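Local coordinates for Thiol:disulfide interchange protein DsbA (Neisseria meningitidis MC58, PDB 3HZ8) that probably acts as a disulfide oxidoreductase of the bacterial periplasm, a DsbA-type member of the thioredoxin family with a redox-active cysteine pair, at residues V158-K163 with N176-L181; E69-A74 with K142-T147; A78-A83 with V90-I95; E110-W115 with A129-P134. The protein carries 1 engineered substitution. All coordinates share one frame; numbering follows the deposited sequence.

Contact 1 of 4, residues V158-K163 with N176-L181; sequences VIVGGK and NTIDLL
Val160 is the bump of this contact: its two methyls push into the hollow that Ile178 and Leu181, one turn apart on the helix, form on the side facing the strand. The valine straddles the first carbon of the leucine. Its CG1 lies 3.9 Å from Leu181 CB, while CG2 reaches further along the same side chain to within 4.0 Å of Leu181 CD1. That CG2 also borders the other wall of the hollow, 4.3 Å from Ile178 CG2. With CG1 anti to the backbone N (chi1 -178°) the valine turns both methyls to the helix, one on the leucine alone and the other between leucine and isoleucine. Two residues earlier, Val158 faces the helix as well, and its CG1 meets the CD1 end of Ile178 at 4.0 Å, the two side chains crossing at about a right angle. Ile178 thus touches both valines, CG2 serving Val160 and CD1 serving Val158.

The segments belong to the beta-beta-alpha half of a thioredoxin fold, where the helix 171-191 lies on one face of the central sheet. Helix 176-181 runs only 24° from the direction of strand 158-160, with their axes 9.2 Å apart, so successive turns of the helix can meet alternate residues of the strand. Ile159 points to the other face of the sheet, where it touches Phe31 and Ile18. Around the hollow, Val28 of strand 26-32 and Val166 of strand 164-166 both touch Ile178. Leu181 also packs on Tyr11, Tyr164 and Leu5.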
loop_
_atom_site.group_PDB
_atom_site.type_symbol
_atom_site.label_atom_id
_atom_site.label_comp_id
_atom_site.label_asym_id
_atom_site.label_seq_id
_atom_site.Cartn_x
_atom_site.Cartn_y
_atom_site.Cartn_z
ATOM N N VAL A 158 -6.300 0.452 5.480
ATOM C CA VAL A 158 -6.091 -0.937 5.085
ATOM C C VAL A 158 -7.438 -1.601 4.906
ATOM O O VAL A 158 -8.288 -1.521 5.787
ATOM C CB VAL A 158 -5.239 -1.713 6.133
ATOM C CG1 VAL A 158 -5.135 -3.216 5.765
ATOM C CG2 VAL A 158 -3.846 -1.082 6.252
ATOM N N ILE A 159 -7.607 -2.238 3.742
ATOM C CA ILE A 159 -8.837 -2.918 3.389
ATOM C C ILE A 159 -8.553 -4.390 3.043
ATOM O O ILE A 159 -7.660 -4.689 2.247
ATOM C CB ILE A 159 -9.525 -2.175 2.218
ATOM C CG1 ILE A 159 -10.054 -0.823 2.712
ATOM C CG2 ILE A 159 -10.639 -3.019 1.608
ATOM C CD1 ILE A 159 -10.087 0.259 1.659
ATOM N N VAL A 160 -9.313 -5.301 3.646
ATOM C CA VAL A 160 -9.120 -6.732 3.417
ATOM C C VAL A 160 -10.246 -7.294 2.568
ATOM O O VAL A 160 -11.406 -6.991 2.795
ATOM C CB VAL A 160 -9.029 -7.502 4.760
ATOM C CG1 VAL A 160 -8.768 -8.989 4.543
ATOM C CG2 VAL A 160 -7.928 -6.882 5.628
ATOM N N GLY A 161 -9.902 -8.109 1.580
ATOM C CA GLY A 161 -10.933 -8.767 0.777
ATOM C C GLY A 161 -11.771 -7.813 -0.048
ATOM O O GLY A 161 -12.909 -8.142 -0.401
ATOM N N GLY A 162 -11.227 -6.626 -0.330
ATOM C CA GLY A 162 -11.950 -5.598 -1.081
ATOM C C GLY A 162 -13.060 -4.872 -0.333
ATOM O O GLY A 162 -13.597 -3.881 -0.826
ATOM N N LYS A 163 -13.419 -5.341 0.863
ATOM C CA LYS A 163 -14.632 -4.811 1.506
ATOM C C LYS A 163 -14.553 -4.469 2.997
ATOM O O LYS A 163 -15.441 -3.796 3.495
ATOM C CB LYS A 163 -15.809 -5.776 1.290
ATOM C CG LYS A 163 -15.626 -7.132 1.963
ATOM C CD LYS A 163 -16.752 -8.125 1.671
ATOM C CE LYS A 163 -18.124 -7.635 2.145
ATOM N NZ LYS A 163 -19.238 -8.622 1.830
ATOM N N ASN A 176 -3.700 -8.443 14.016
ATOM C CA ASN A 176 -4.651 -9.470 14.438
ATOM C C ASN A 176 -6.002 -9.316 13.730
ATOM O O ASN A 176 -6.592 -10.290 13.260
ATOM C CB ASN A 176 -4.851 -9.411 15.957
ATOM C CG ASN A 176 -3.584 -9.726 16.743
ATOM O OD1 ASN A 176 -2.722 -10.482 16.285
ATOM N ND2 ASN A 176 -3.485 -9.174 17.955
ATOM N N THR A 177 -6.490 -8.079 13.653
ATOM C CA THR A 177 -7.717 -7.793 12.894
ATOM C C THR A 177 -7.584 -8.251 11.432
ATOM O O THR A 177 -8.491 -8.888 10.894
ATOM C CB THR A 177 -8.100 -6.290 12.987
ATOM O OG1 THR A 177 -8.209 -5.928 14.365
ATOM C CG2 THR A 177 -9.449 -6.000 12.316
ATOM N N ILE A 178 -6.454 -7.957 10.803
ATOM C CA ILE A 178 -6.227 -8.409 9.424
ATOM C C ILE A 178 -6.375 -9.927 9.320
ATOM O O ILE A 178 -7.053 -10.425 8.422
ATOM C CB ILE A 178 -4.848 -7.939 8.884
ATOM C CG1 ILE A 178 -4.862 -6.413 8.681
ATOM C CG2 ILE A 178 -4.475 -8.663 7.551
ATOM C CD1 ILE A 178 -3.515 -5.794 8.415
ATOM N N ASP A 179 -5.749 -10.659 10.243
ATOM C CA ASP A 179 -5.823 -12.124 10.221
ATOM C C ASP A 179 -7.257 -12.635 10.341
ATOM O O ASP A 179 -7.645 -13.573 9.635
ATOM C CB ASP A 179 -4.965 -12.707 11.340
ATOM C CG ASP A 179 -3.471 -12.487 11.114
ATOM O OD1 ASP A 179 -3.080 -12.091 9.988
ATOM O OD2 ASP A 179 -2.698 -12.733 12.072
ATOM N N LEU A 180 -8.027 -12.045 11.253
ATOM C CA LEU A 180 -9.426 -12.430 11.446
ATOM C C LEU A 180 -10.250 -12.108 10.211
ATOM O O LEU A 180 -11.083 -12.923 9.788
ATOM C CB LEU A 180 -10.032 -11.745 12.686
ATOM C CG LEU A 180 -9.472 -12.107 14.068
ATOM C CD1 LEU A 180 -10.087 -11.196 15.110
ATOM C CD2 LEU A 180 -9.796 -13.557 14.357
ATOM N N LEU A 181 -10.027 -10.923 9.635
ATOM C CA LEU A 181 -10.731 -10.546 8.410
ATOM C C LEU A 181 -10.374 -11.457 7.253
ATOM O O LEU A 181 -11.240 -11.826 6.463
ATOM C CB LEU A 181 -10.452 -9.093 8.039
ATOM C CG LEU A 181 -11.102 -8.049 8.944
ATOM C CD1 LEU A 181 -10.593 -6.644 8.606
ATOM C CD2 LEU A 181 -12.617 -8.114 8.857
#

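Contact 2 of 4, residues E69-A74 with K142-T147; sequences EMLTLA and KMQELT
The carbonyl oxygen of Met143, whose side chain reaches Ala74 across the contact, is gripped twice by Thr147. Thr147 N donates the helical bond to Met143 O at 3.0 Å, and Thr147 OG1 adds a second at 2.8 Å, tilted 34° from the carbonyl plane and arriving from the face opposite to the amide. Thr147 OG1 is itself hydrogen-bonded to Val65 N, so the hydroxyl links helix 134-149 to the chain that follows strand 57-63.

No hydrogen bond passes between the two segments, which meet by packing. Met143 leaves its helix with CG beside the backbone N (chi1 -64°) and runs on extended, which brings the sulfur alongside the last residue of 69-74. Met143 SD lies 3.7 Å from Ala74 CB and 3.6 Å from Ala74 O; the methyl CE lies beyond it, 3.8 Å from the same oxygen. The small alanine lets the helices come within 6.8 Å between the CA atoms of Ala74 and Met143. Nearer the rim, Leu71 CD1 approaches Gln144 OE1 at 4.0 Å, the side chains crossing at about a right angle. This touch is less certain because Leu71 has two conformers. The other end of that amide, Gln144 NE2, is hydrogen-bonded to Glu148.

Docking of helix 71-83 on helix 134-149, just where the latter runs beside strand 57-63, is characteristic of DsbA proteins, in which a helical domain is inserted into the thioredoxin fold.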
loop_
_atom_site.group_PDB
_atom_site.type_symbol
_atom_site.label_atom_id
_atom_site.label_comp_id
_atom_site.label_asym_id
_atom_site.label_seq_id
_atom_site.Cartn_x
_atom_site.Cartn_y
_atom_site.Cartn_z
ATOM N N GLU A 69 0.252 17.460 -7.997
ATOM C CA GLU A 69 1.664 17.368 -7.644
ATOM C C GLU A 69 2.018 16.018 -7.027
ATOM O O GLU A 69 3.186 15.646 -6.968
ATOM C CB GLU A 69 2.033 18.485 -6.670
ATOM C CG GLU A 69 1.994 19.879 -7.279
ATOM C CD GLU A 69 0.619 20.541 -7.197
ATOM O OE1 GLU A 69 -0.366 19.891 -6.767
ATOM O OE2 GLU A 69 0.521 21.732 -7.563
ATOM N N MET A 70 1.000 15.295 -6.575
ATOM C CA MET A 70 1.198 14.024 -5.865
ATOM C C MET A 70 1.328 12.830 -6.813
ATOM O O MET A 70 1.753 11.753 -6.394
ATOM C CB MET A 70 0.069 13.818 -4.844
ATOM C CG MET A 70 0.325 12.745 -3.786
ATOM S SD MET A 70 -0.962 12.650 -2.515
ATOM C CE MET A 70 -0.738 14.224 -1.642
ATOM N N LEU A 71 0.974 13.033 -8.082
ATOM C CA LEU A 71 1.079 11.970 -9.081
ATOM C C LEU A 71 2.505 11.432 -9.203
ATOM O O LEU A 71 2.690 10.253 -9.410
ATOM C CB LEU A 71 0.533 12.423 -10.447
ATOM C CG LEU A 71 0.283 11.323 -11.489
ATOM C CD1 LEU A 71 -0.751 10.322 -11.005
ATOM C CD2 LEU A 71 -0.144 11.934 -12.820
ATOM N N THR A 72 3.500 12.309 -9.055
ATOM C CA THR A 72 4.906 11.883 -9.112
ATOM C C THR A 72 5.244 10.855 -8.026
ATOM O O THR A 72 5.973 9.881 -8.270
ATOM C CB THR A 72 5.854 13.105 -9.037
ATOM O OG1 THR A 72 5.642 13.935 -10.190
ATOM C CG2 THR A 72 7.338 12.663 -8.975
ATOM N N LEU A 73 4.679 11.058 -6.837
ATOM C CA LEU A 73 4.903 10.112 -5.749
ATOM C C LEU A 73 4.208 8.789 -6.014
ATOM O O LEU A 73 4.729 7.737 -5.670
ATOM C CB LEU A 73 4.423 10.697 -4.413
ATOM C CG LEU A 73 5.185 11.918 -3.879
ATOM C CD1 LEU A 73 4.536 12.460 -2.592
ATOM C CD2 LEU A 73 6.693 11.603 -3.683
ATOM N N ALA A 74 3.018 8.840 -6.606
ATOM C CA ALA A 74 2.341 7.614 -7.025
ATOM C C ALA A 74 3.142 6.872 -8.112
ATOM O O ALA A 74 3.233 5.634 -8.081
ATOM C CB ALA A 74 0.916 7.912 -7.476
ATOM N N LYS A 142 -4.007 4.874 -12.288
ATOM C CA LYS A 142 -4.937 3.959 -11.615
ATOM C C LYS A 142 -5.024 4.298 -10.115
ATOM O O LYS A 142 -6.101 4.248 -9.529
ATOM C CB LYS A 142 -4.516 2.499 -11.839
ATOM C CG LYS A 142 -5.364 1.432 -11.135
ATOM C CD LYS A 142 -6.777 1.344 -11.661
ATOM C CE LYS A 142 -7.561 0.215 -10.983
ATOM N NZ LYS A 142 -8.984 0.253 -11.409
ATOM N N MET A 143 -3.895 4.641 -9.494
ATOM C CA MET A 143 -3.923 5.054 -8.081
ATOM C C MET A 143 -4.797 6.290 -7.870
ATOM O O MET A 143 -5.557 6.369 -6.899
ATOM C CB MET A 143 -2.500 5.282 -7.564
ATOM C CG MET A 143 -1.660 4.018 -7.557
ATOM S SD MET A 143 0.011 4.333 -6.971
ATOM C CE MET A 143 0.847 2.792 -7.396
ATOM N N GLN A 144 -4.700 7.262 -8.774
ATOM C CA GLN A 144 -5.569 8.420 -8.667
ATOM C C GLN A 144 -7.040 8.053 -8.819
ATOM O O GLN A 144 -7.877 8.530 -8.055
ATOM C CB GLN A 144 -5.200 9.508 -9.680
ATOM C CG GLN A 144 -6.002 10.772 -9.479
ATOM C CD GLN A 144 -5.559 11.910 -10.369
ATOM O OE1 GLN A 144 -4.494 11.864 -10.982
ATOM N NE2 GLN A 144 -6.383 12.942 -10.440
ATOM N N GLU A 145 -7.333 7.212 -9.818
ATOM C CA GLU A 145 -8.687 6.719 -10.034
ATOM C C GLU A 145 -9.252 6.020 -8.796
ATOM O O GLU A 145 -10.381 6.264 -8.430
ATOM C CB GLU A 145 -8.732 5.800 -11.259
ATOM C CG GLU A 145 -10.131 5.285 -11.615
ATOM C CD GLU A 145 -10.384 3.859 -11.133
ATOM O OE1 GLU A 145 -9.714 2.932 -11.648
ATOM O OE2 GLU A 145 -11.255 3.662 -10.243
ATOM N N LEU A 146 -8.465 5.154 -8.160
ATOM C CA LEU A 146 -8.923 4.484 -6.938
ATOM C C LEU A 146 -9.202 5.481 -5.821
ATOM O O LEU A 146 -10.206 5.379 -5.121
ATOM C CB LEU A 146 -7.904 3.454 -6.455
ATOM C CG LEU A 146 -7.673 2.248 -7.364
ATOM C CD1 LEU A 146 -6.457 1.469 -6.898
ATOM C CD2 LEU A 146 -8.912 1.343 -7.397
ATOM N N THR A 147 -8.294 6.437 -5.649
ATOM C CA THR A 147 -8.432 7.455 -4.608
ATOM C C THR A 147 -9.778 8.174 -4.725
ATOM O O THR A 147 -10.497 8.335 -3.736
ATOM C CB THR A 147 -7.258 8.479 -4.671
ATOM O OG1 THR A 147 -6.007 7.797 -4.528
ATOM C CG2 THR A 147 -7.387 9.539 -3.559
#

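Contact 3 of 4, residues A78-A83 with V90-I95; sequences AAVDMA and VANSHI
Val80 meets Ala91, Asn92 and Ile95 and carries the whole of this contact on the side of segment 78-83. Its two methyls divide the work. CG1, anti to the backbone N (chi1 166°), sits against the earlier turn of the second helix, 3.8 Å from Ala91 CB and 3.7 Å from Asn92 OD1. CG2 is turned to the following turn and presses on Ile95 CD1 at 3.5 Å, a tight fit for two methyl carbons. The Val80 and Ile95 side chains slide past each other in opposite directions and touch only through these end methyls. The amide oxygen that borders CG1 is not left to an apolar partner: Asn92 OD1 is hydrogen-bonded to Tyr34 OH, which holds the amide near the valine.

At Asp81 the chain turns its side chain away from 90-95, and OD1 makes a salt bridge with Lys88, at the start of the second helix. Met82 and Ala83 then face other parts of the fold.

The helices run nearly antiparallel, their N-to-C directions at 153° and their axes 10.6 Å apart, as befits a helical hairpin closed by a short turn. Tyr34, in the loop after strand 26-32, touches both Val80 and Ile95; Ala79 and Ala83 pack on helix 124-132, and Met82 reaches helix 134-149.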
loop_
_atom_site.group_PDB
_atom_site.type_symbol
_atom_site.label_atom_id
_atom_site.label_comp_id
_atom_site.label_asym_id
_atom_site.label_seq_id
_atom_site.Cartn_x
_atom_site.Cartn_y
_atom_site.Cartn_z
ATOM N N ALA A 78 4.589 3.110 -7.894
ATOM C CA ALA A 78 4.439 2.181 -9.010
ATOM C C ALA A 78 5.800 1.592 -9.379
ATOM O O ALA A 78 5.939 0.378 -9.497
ATOM C CB ALA A 78 3.823 2.894 -10.191
ATOM N N ALA A 79 6.806 2.451 -9.524
ATOM C CA ALA A 79 8.142 2.004 -9.919
ATOM C C ALA A 79 8.768 1.033 -8.909
ATOM O O ALA A 79 9.448 0.071 -9.298
ATOM C CB ALA A 79 9.041 3.214 -10.115
ATOM N N VAL A 80 8.565 1.296 -7.617
ATOM C CA VAL A 80 9.076 0.426 -6.550
ATOM C C VAL A 80 8.402 -0.934 -6.657
ATOM O O VAL A 80 9.057 -1.972 -6.554
ATOM C CB VAL A 80 8.822 1.041 -5.148
ATOM C CG1 VAL A 80 9.021 -0.000 -4.018
ATOM C CG2 VAL A 80 9.699 2.255 -4.941
ATOM N N ASP A 81 7.090 -0.928 -6.865
ATOM C CA ASP A 81 6.350 -2.172 -7.012
ATOM C C ASP A 81 6.901 -2.999 -8.171
ATOM O O ASP A 81 7.084 -4.214 -8.034
ATOM C CB ASP A 81 4.862 -1.883 -7.212
ATOM C CG ASP A 81 3.993 -2.692 -6.292
ATOM O OD1 ASP A 81 4.519 -3.577 -5.578
ATOM O OD2 ASP A 81 2.773 -2.424 -6.287
ATOM N N MET A 82 7.197 -2.318 -9.284
ATOM C CA MET A 82 7.707 -2.932 -10.510
ATOM C C MET A 82 9.130 -3.478 -10.338
ATOM O O MET A 82 9.358 -4.689 -10.280
ATOM C CB MET A 82 7.696 -1.901 -11.655
ATOM C CG MET A 82 6.317 -1.423 -12.090
ATOM S SD MET A 82 6.278 0.020 -13.185
ATOM C CE MET A 82 7.352 -0.557 -14.503
ATOM N N ALA A 83 10.080 -2.558 -10.271
ATOM C CA ALA A 83 11.500 -2.883 -10.310
ATOM C C ALA A 83 12.074 -3.419 -9.007
ATOM O O ALA A 83 13.135 -4.055 -9.001
ATOM C CB ALA A 83 12.265 -1.678 -10.736
ATOM N N VAL A 90 13.069 -2.716 1.779
ATOM C CA VAL A 90 14.229 -1.821 1.805
ATOM C C VAL A 90 13.921 -0.505 1.073
ATOM O O VAL A 90 14.226 0.574 1.559
ATOM C CB VAL A 90 15.468 -2.503 1.155
ATOM C CG1 VAL A 90 16.714 -1.637 1.325
ATOM C CG2 VAL A 90 15.692 -3.906 1.742
ATOM N N ALA A 91 13.317 -0.627 -0.112
ATOM C CA ALA A 91 12.968 0.555 -0.928
ATOM C C ALA A 91 12.020 1.500 -0.178
ATOM O O ALA A 91 12.293 2.691 -0.033
ATOM C CB ALA A 91 12.385 0.140 -2.256
ATOM N N ASN A 92 10.923 0.948 0.338
ATOM C CA ASN A 92 9.974 1.739 1.101
ATOM C C ASN A 92 10.595 2.360 2.333
ATOM O O ASN A 92 10.358 3.530 2.632
ATOM C CB ASN A 92 8.781 0.886 1.487
ATOM C CG ASN A 92 7.852 0.645 0.330
ATOM O OD1 ASN A 92 7.955 1.286 -0.722
ATOM N ND2 ASN A 92 6.906 -0.259 0.528
ATOM N N SER A 93 11.401 1.555 3.027
ATOM C CA SER A 93 12.191 2.024 4.152
ATOM C C SER A 93 13.018 3.251 3.768
ATOM O O SER A 93 12.946 4.268 4.451
ATOM C CB SER A 93 13.115 0.919 4.665
ATOM O OG SER A 93 13.824 1.376 5.800
ATOM N N HIS A 94 13.771 3.132 2.671
ATOM C CA HIS A 94 14.609 4.223 2.144
ATOM C C HIS A 94 13.777 5.462 1.779
ATOM O O HIS A 94 14.140 6.584 2.098
ATOM C CB HIS A 94 15.431 3.738 0.936
ATOM C CG HIS A 94 16.771 3.178 1.297
ATOM N ND1 HIS A 94 17.914 3.438 0.568
ATOM C CD2 HIS A 94 17.153 2.392 2.330
ATOM C CE1 HIS A 94 18.939 2.825 1.134
ATOM N NE2 HIS A 94 18.504 2.183 2.205
ATOM N N ILE A 95 12.638 5.249 1.135
ATOM C CA ILE A 95 11.815 6.373 0.671
ATOM C C ILE A 95 11.114 7.103 1.807
ATOM O O ILE A 95 11.079 8.331 1.838
ATOM C CB ILE A 95 10.807 5.917 -0.398
ATOM C CG1 ILE A 95 11.557 5.410 -1.633
ATOM C CG2 ILE A 95 9.877 7.063 -0.809
ATOM C CD1 ILE A 95 10.764 4.487 -2.509
#

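Contact 4 of 4, residues E110-W115 with A129-P134; sequences EVLKKW and AAYESP
Lys113 and Tyr131 bring the two backbones closest, with 8.5 Å between their CA atoms. Segment 110-115 is helical throughout, whereas 129-134 leaves its helix and turns at Ser133. The turn gathers on one oxygen: Ala130 O receives Ser133 N at 3.1 Å and Ser133 OG at 2.6 Å, the hydroxyl lying 20° from the carbonyl plane. That short bond ties the serine side chain back onto the last turn, and Ser136 OG, from the next helix, is a further partner of the same oxygen.

With the backbones this far apart, large side chains must bridge the gap, and the Tyr131 ring does most of it. Its CG lies anti to the backbone N (chi1 178°), which carries the ring out towards the first helix. Leu112 CD2 approaches it obliquely, 3.6 Å from Tyr131 CE1 and 3.9 Å from Tyr131 CD1. From the same side of the ring plane, also obliquely, comes the aliphatic part of Lys113, its CG 4.5 Å from Tyr131 CE2, so two adjacent residues together cover that side.

At the rim the lysine continues past Glu132, its CD lying 4.2 Å from Glu132 OE1. The charged ends do not meet, since Lys113 NZ and Glu132 OE2 stay 5.5 Å apart, although some electrostatic attraction is probable. The amino group makes instead a long, weak salt bridge with Glu110 OE1.

Arg75 makes a cation-pi contact with Tyr131, and Thr72 also touches this ring, so helix 71-83 contributes to its surroundings. This side-chain-mediated packing of helix 109-118 on helix 124-132 belongs to the helical domain inserted in the thioredoxin fold of DsbA proteins.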
loop_
_atom_site.group_PDB
_atom_site.type_symbol
_atom_site.label_atom_id
_atom_site.label_comp_id
_atom_site.label_asym_id
_atom_site.label_seq_id
_atom_site.Cartn_x
_atom_site.Cartn_y
_atom_site.Cartn_z
ATOM N N GLU A 110 12.957 16.005 -11.011
ATOM C CA GLU A 110 14.402 16.259 -11.134
ATOM C C GLU A 110 15.176 15.782 -9.915
ATOM O O GLU A 110 16.288 15.253 -10.034
ATOM C CB GLU A 110 14.691 17.735 -11.366
ATOM C CG GLU A 110 14.302 18.212 -12.741
ATOM C CD GLU A 110 15.054 17.472 -13.824
ATOM O OE1 GLU A 110 14.410 16.686 -14.553
ATOM O OE2 GLU A 110 16.293 17.650 -13.929
ATOM N N VAL A 111 14.594 16.015 -8.746
ATOM C CA VAL A 111 15.153 15.552 -7.468
ATOM C C VAL A 111 15.055 14.025 -7.344
ATOM O O VAL A 111 16.020 13.352 -6.967
ATOM C CB VAL A 111 14.455 16.239 -6.271
ATOM C CG1 VAL A 111 14.930 15.657 -4.945
ATOM C CG2 VAL A 111 14.720 17.737 -6.305
ATOM N N LEU A 112 13.891 13.480 -7.693
ATOM C CA LEU A 112 13.642 12.046 -7.588
ATOM C C LEU A 112 14.579 11.221 -8.472
ATOM O O LEU A 112 15.126 10.211 -8.033
ATOM C CB LEU A 112 12.183 11.734 -7.931
ATOM C CG LEU A 112 11.845 10.241 -7.971
ATOM C CD1 LEU A 112 12.106 9.619 -6.611
ATOM C CD2 LEU A 112 10.405 10.043 -8.375
ATOM N N LYS A 113 14.758 11.647 -9.718
ATOM C CA LYS A 113 15.564 10.852 -10.650
ATOM C C LYS A 113 17.036 10.775 -10.228
ATOM O O LYS A 113 17.652 9.706 -10.302
ATOM C CB LYS A 113 15.422 11.356 -12.092
ATOM C CG LYS A 113 14.002 11.120 -12.654
ATOM C CD LYS A 113 13.853 11.579 -14.111
ATOM C CE LYS A 113 13.888 13.102 -14.210
ATOM N NZ LYS A 113 13.168 13.629 -15.421
ATOM N N LYS A 114 17.593 11.893 -9.768
ATOM C CA LYS A 114 18.959 11.915 -9.240
ATOM C C LYS A 114 19.072 11.007 -8.014
ATOM O O LYS A 114 19.998 10.204 -7.916
ATOM C CB LYS A 114 19.399 13.349 -8.904
ATOM C CG LYS A 114 20.759 13.470 -8.212
ATOM C CD LYS A 114 20.958 14.859 -7.603
ATOM C CE LYS A 114 22.306 15.000 -6.902
ATOM N NZ LYS A 114 22.378 14.219 -5.635
ATOM N N TRP A 115 18.119 11.144 -7.091
ATOM C CA TRP A 115 18.086 10.328 -5.876
ATOM C C TRP A 115 18.020 8.826 -6.206
ATOM O O TRP A 115 18.783 8.014 -5.656
ATOM C CB TRP A 115 16.907 10.760 -4.989
ATOM C CG TRP A 115 16.868 10.080 -3.648
ATOM C CD1 TRP A 115 17.536 10.451 -2.520
ATOM C CD2 TRP A 115 16.110 8.912 -3.303
ATOM N NE1 TRP A 115 17.252 9.576 -1.495
ATOM C CE2 TRP A 115 16.379 8.623 -1.949
ATOM C CE3 TRP A 115 15.230 8.083 -4.008
ATOM C CZ2 TRP A 115 15.791 7.540 -1.284
ATOM C CZ3 TRP A 115 14.657 6.992 -3.346
ATOM C CH2 TRP A 115 14.944 6.737 -2.002
ATOM N N ALA A 129 14.525 3.107 -14.053
ATOM C CA ALA A 129 14.040 2.602 -15.340
ATOM C C ALA A 129 12.536 2.349 -15.331
ATOM O O ALA A 129 11.845 2.665 -16.290
ATOM C CB ALA A 129 14.797 1.336 -15.749
ATOM N N ALA A 130 12.048 1.778 -14.232
ATOM C CA ALA A 130 10.619 1.557 -14.061
ATOM C C ALA A 130 9.852 2.880 -14.034
ATOM O O ALA A 130 8.778 2.974 -14.627
ATOM C CB ALA A 130 10.341 0.751 -12.793
ATOM N N TYR A 131 10.402 3.887 -13.345
ATOM C CA TYR A 131 9.791 5.209 -13.298
ATOM C C TYR A 131 9.650 5.787 -14.705
ATOM O O TYR A 131 8.639 6.400 -15.037
ATOM C CB TYR A 131 10.591 6.172 -12.402
ATOM C CG TYR A 131 10.006 7.576 -12.358
ATOM C CD1 TYR A 131 9.094 7.948 -11.361
ATOM C CD2 TYR A 131 10.334 8.525 -13.334
ATOM C CE1 TYR A 131 8.550 9.228 -11.334
ATOM C CE2 TYR A 131 9.790 9.803 -13.310
ATOM C CZ TYR A 131 8.900 10.146 -12.307
ATOM O OH TYR A 131 8.361 11.408 -12.290
ATOM N N GLU A 132 10.661 5.562 -15.536
ATOM C CA GLU A 132 10.665 6.132 -16.873
ATOM C C GLU A 132 9.836 5.334 -17.881
ATOM O O GLU A 132 9.651 5.772 -19.014
ATOM C CB GLU A 132 12.100 6.341 -17.356
ATOM C CG GLU A 132 12.844 7.356 -16.487
ATOM C CD GLU A 132 13.638 8.379 -17.284
ATOM O OE1 GLU A 132 14.813 8.604 -16.932
ATOM O OE2 GLU A 132 13.092 8.950 -18.259
ATOM N N SER A 133 9.321 4.180 -17.456
ATOM C CA SER A 133 8.536 3.310 -18.332
ATOM C C SER A 133 7.057 3.703 -18.366
ATOM O O SER A 133 6.528 4.245 -17.388
ATOM C CB SER A 133 8.676 1.851 -17.890
ATOM O OG SER A 133 7.942 1.619 -16.702
ATOM N N PRO A 134 6.362 3.400 -19.482
ATOM C CA PRO A 134 4.938 3.710 -19.529
ATOM C C PRO A 134 4.101 2.957 -18.478
ATOM O O PRO A 134 3.071 3.489 -18.089
ATOM C CB PRO A 134 4.521 3.271 -20.940
ATOM C CG PRO A 134 5.790 3.238 -21.718
ATOM C CD PRO A 134 6.834 2.803 -20.746
#

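How the contacts relate
Following the chain from the N terminus, segment 69-74 opens contact 2, which closes only at 142-147. Contacts 3 and 4 are nested in that long, mostly helical loop, one after the other: 78-83 with 90-95 closes a short helical hairpin, and 110-115 with 129-134 a loop of 13 residues between helices 109-118 and 124-132. No contacts cross. Helix 71-83 serves contacts 2 and 3, and contact 4 touches both through Thr72 with Tyr131 and Ile95 with Trp115, joining the three within the helical domain. After helix 134-149 the chain enters strand 157-160, where contact 1 opens, in series and about 23 Å (centre to centre) from contact 2, binding the C-terminal helix to the thioredoxin sheet.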